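Local coordinates for VgrG protein (Vibrio cholerae, PDB 4E1F), which probably cross-links G-actin through the actin cross-linking domain of a VgrG toxin, a domain that binds ADP and manganese, at residues 89-94 / 109-114. The protein carries 1 engineered substitution. Sequence-based numbering, arbitrary orientation.
With ADP (adenosine-5'-diphosphate), chain B; SO4 (sulfate ion), chain J.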
loop_
_atom_site.group_PDB
_atom_site.type_symbol
_atom_site.label_atom_id
_atom_site.label_comp_id
_atom_site.label_asym_id
_atom_site.label_seq_id
_atom_site.Cartn_x
_atom_site.Cartn_y
_atom_site.Cartn_z
ATOM N N VAL A 89 -13.904 -8.385 0.796
ATOM C CA VAL A 89 -12.959 -8.925 -0.175
ATOM C C VAL A 89 -12.267 -7.750 -0.847
ATOM O O VAL A 89 -12.935 -6.787 -1.244
ATOM C CB VAL A 89 -13.639 -9.863 -1.232
ATOM C CG1 VAL A 89 -12.683 -10.221 -2.377
ATOM C CG2 VAL A 89 -14.161 -11.135 -0.577
ATOM N N GLU A 90 -10.924 -7.810 -0.934
ATOM C CA GLU A 90 -10.175 -6.819 -1.675
ATOM C C GLU A 90 -9.366 -7.490 -2.796
ATOM O O GLU A 90 -8.658 -8.476 -2.563
ATOM C CB GLU A 90 -9.293 -5.998 -0.740
ATOM C CG GLU A 90 -8.669 -4.784 -1.410
ATOM C CD GLU A 90 -7.740 -4.006 -0.500
ATOM O OE1 GLU A 90 -7.038 -4.646 0.311
ATOM O OE2 GLU A 90 -7.647 -2.768 -0.660
ATOM N N LEU A 91 -9.472 -6.944 -4.013
ATOM C CA LEU A 91 -8.696 -7.442 -5.151
ATOM C C LEU A 91 -7.399 -6.601 -5.248
ATOM O O LEU A 91 -7.467 -5.379 -5.290
ATOM C CB LEU A 91 -9.522 -7.424 -6.437
ATOM C CG LEU A 91 -10.876 -8.151 -6.417
ATOM C CD1 LEU A 91 -11.495 -8.121 -7.779
ATOM C CD2 LEU A 91 -10.785 -9.560 -5.847
ATOM N N VAL A 92 -6.239 -7.269 -5.110
ATOM C CA VAL A 92 -4.897 -6.657 -5.040
ATOM C C VAL A 92 -4.052 -7.075 -6.244
ATOM O O VAL A 92 -3.641 -8.227 -6.363
ATOM C CB VAL A 92 -4.186 -6.978 -3.695
ATOM C CG1 VAL A 92 -2.888 -6.188 -3.577
ATOM C CG2 VAL A 92 -5.099 -6.681 -2.504
ATOM N N SER A 93 -3.830 -6.149 -7.164
ATOM C CA SER A 93 -3.122 -6.495 -8.384
ATOM C C SER A 93 -1.662 -6.765 -8.131
ATOM O O SER A 93 -1.087 -6.260 -7.150
ATOM C CB SER A 93 -3.289 -5.402 -9.438
ATOM O OG SER A 93 -2.397 -4.335 -9.150
ATOM N N TYR A 94 -1.069 -7.580 -9.012
ATOM C CA TYR A 94 0.361 -7.796 -9.034
ATOM C C TYR A 94 0.850 -6.557 -9.767
ATOM O O TYR A 94 0.193 -6.142 -10.740
ATOM C CB TYR A 94 0.688 -9.075 -9.812
ATOM C CG TYR A 94 0.425 -10.295 -8.962
ATOM C CD1 TYR A 94 -0.835 -10.891 -8.935
ATOM C CD2 TYR A 94 1.405 -10.800 -8.111
ATOM C CE1 TYR A 94 -1.102 -11.983 -8.111
ATOM C CE2 TYR A 94 1.150 -11.899 -7.289
ATOM C CZ TYR A 94 -0.099 -12.504 -7.314
ATOM O OH TYR A 94 -0.356 -13.589 -6.513
ATOM N N GLN A 109 -9.937 -5.435 -16.706
ATOM C CA GLN A 109 -10.890 -6.357 -17.341
ATOM C C GLN A 109 -11.068 -7.648 -16.523
ATOM O O GLN A 109 -12.194 -8.144 -16.417
ATOM C CB GLN A 109 -10.450 -6.672 -18.781
ATOM C CG GLN A 109 -10.724 -5.506 -19.740
ATOM C CD GLN A 109 -10.179 -5.750 -21.125
ATOM O OE1 GLN A 109 -8.965 -5.739 -21.356
ATOM N NE2 GLN A 109 -11.071 -5.923 -22.088
ATOM N N ALA A 110 -9.957 -8.186 -15.942
ATOM C CA ALA A 110 -10.023 -9.417 -15.141
ATOM C C ALA A 110 -10.758 -9.175 -13.824
ATOM O O ALA A 110 -11.441 -10.077 -13.347
ATOM C CB ALA A 110 -8.619 -9.969 -14.891
ATOM N N MET A 111 -10.647 -7.954 -13.247
ATOM C CA MET A 111 -11.373 -7.583 -12.010
ATOM C C MET A 111 -12.840 -7.448 -12.299
ATOM O O MET A 111 -13.651 -7.936 -11.510
ATOM C CB MET A 111 -10.838 -6.294 -11.371
ATOM C CG MET A 111 -9.480 -6.510 -10.716
ATOM S SD MET A 111 -8.944 -5.094 -9.760
ATOM C CE MET A 111 -7.364 -5.713 -9.125
ATOM N N LEU A 112 -13.185 -6.807 -13.438
ATOM C CA LEU A 112 -14.579 -6.650 -13.869
ATOM C C LEU A 112 -15.212 -8.003 -14.201
ATOM O O LEU A 112 -16.361 -8.233 -13.843
ATOM C CB LEU A 112 -14.703 -5.688 -15.061
ATOM C CG LEU A 112 -14.462 -4.205 -14.756
ATOM C CD1 LEU A 112 -14.318 -3.404 -16.053
ATOM C CD2 LEU A 112 -15.557 -3.624 -13.855
ATOM N N TRP A 113 -14.454 -8.912 -14.826
ATOM C CA TRP A 113 -14.956 -10.265 -15.093
ATOM C C TRP A 113 -15.234 -10.983 -13.753
ATOM O O TRP A 113 -16.274 -11.616 -13.601
ATOM C CB TRP A 113 -13.980 -11.104 -15.962
ATOM C CG TRP A 113 -14.309 -12.579 -15.906
ATOM C CD1 TRP A 113 -15.371 -13.204 -16.499
ATOM C CD2 TRP A 113 -13.676 -13.567 -15.074
ATOM N NE1 TRP A 113 -15.446 -14.514 -16.074
ATOM C CE2 TRP A 113 -14.438 -14.751 -15.175
ATOM C CE3 TRP A 113 -12.584 -13.540 -14.190
ATOM C CZ2 TRP A 113 -14.095 -15.923 -14.487
ATOM C CZ3 TRP A 113 -12.234 -14.700 -13.522
ATOM C CH2 TRP A 113 -12.960 -15.891 -13.714
ATOM N N LEU A 114 -14.264 -10.942 -12.826
ATOM C CA LEU A 114 -14.405 -11.590 -11.529
ATOM C C LEU A 114 -15.638 -11.068 -10.766
ATOM O O LEU A 114 -16.363 -11.870 -10.190
ATOM C CB LEU A 114 -13.095 -11.552 -10.681
ATOM C CG LEU A 114 -13.173 -12.365 -9.369
ATOM C CD1 LEU A 114 -13.517 -13.835 -9.607
ATOM C CD2 LEU A 114 -11.962 -12.206 -8.535
HETATM P PB ADP B . -1.648 -5.354 3.408
HETATM O O1B ADP B . -1.496 -6.823 3.036
HETATM O O2B ADP B . -0.777 -5.106 4.643
HETATM O O3B ADP B . -3.144 -5.155 3.837
HETATM P PA ADP B . -1.065 -4.706 0.617
HETATM O O1A ADP B . -0.145 -5.880 0.553
HETATM O O2A ADP B . -2.441 -5.141 0.106
HETATM O O3A ADP B . -1.219 -4.392 2.188
HETATM O "O5'" ADP B . -0.489 -3.536 -0.376
HETATM C "C5'" ADP B . 0.096 -3.875 -1.681
HETATM C "C4'" ADP B . 0.014 -2.945 -2.888
HETATM O "O4'" ADP B . 1.352 -2.545 -3.308
HETATM C "C3'" ADP B . -0.635 -3.513 -4.166
HETATM O "O3'" ADP B . -1.347 -2.555 -4.946
HETATM C "C2'" ADP B . 0.571 -3.972 -4.979
HETATM O "O2'" ADP B . 0.406 -4.144 -6.386
HETATM C "C1'" ADP B . 1.512 -2.826 -4.694
HETATM N N9 ADP B . 2.930 -3.060 -5.032
HETATM C C8 ADP B . 3.708 -4.084 -4.578
HETATM N N7 ADP B . 4.904 -4.116 -5.126
HETATM C C5 ADP B . 4.909 -3.024 -5.976
HETATM C C6 ADP B . 5.898 -2.483 -6.835
HETATM N N6 ADP B . 7.147 -2.973 -6.926
HETATM N N1 ADP B . 5.576 -1.390 -7.567
HETATM C C2 ADP B . 4.350 -0.870 -7.427
HETATM N N3 ADP B . 3.358 -1.272 -6.628
HETATM C C4 ADP B . 3.695 -2.359 -5.933
HETATM S S SO4 J . -17.830 -17.423 -16.301
HETATM O O1 SO4 J . -19.099 -17.927 -16.831
HETATM O O2 SO4 J . -18.087 -16.647 -15.070
HETATM O O3 SO4 J . -16.962 -18.568 -15.995
HETATM O O4 SO4 J . -17.186 -16.559 -17.306
#
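M111 reaches from the helix to the strand with its chain extended beyond CG (chi2 -172°, chi3 179°), laying its methyl CE 3.8 Å from CB of L91 and 4.1 Å from CB of S93. A long, unbranched methionine suits this place, because the axes of segments 89-93 and 109-114 come no closer than 10.5 Å. L91 runs the other way alongside it: its CD1 lies 3.9 Å from CG of M111, while its second methyl, CD2, meets CD2 of L114 at 4.0 Å. The branched leucine thus serves two helix residues one turn apart; the touching residues are all buried and their side-chain contacts mainly apolar. I27 and N29 of the neighbouring strand 24-30 also touch M111, and F58 and I142 pack on L114. S93 is small enough to sit beside CE, and a hydrogen bond with the backbone N of I27 satisfies its OG. On the other face of the strand, V92 sets CG1 3.5 Å from C3' of the ADP ribose, and the carbonyl O of S93 accepts a hydrogen bond from O2' (2.7 Å). Segment 109-114, nearly antiparallel to 89-93 (158°), thus shows alpha/beta packing: helix on one strand face, ADP pocket on the other.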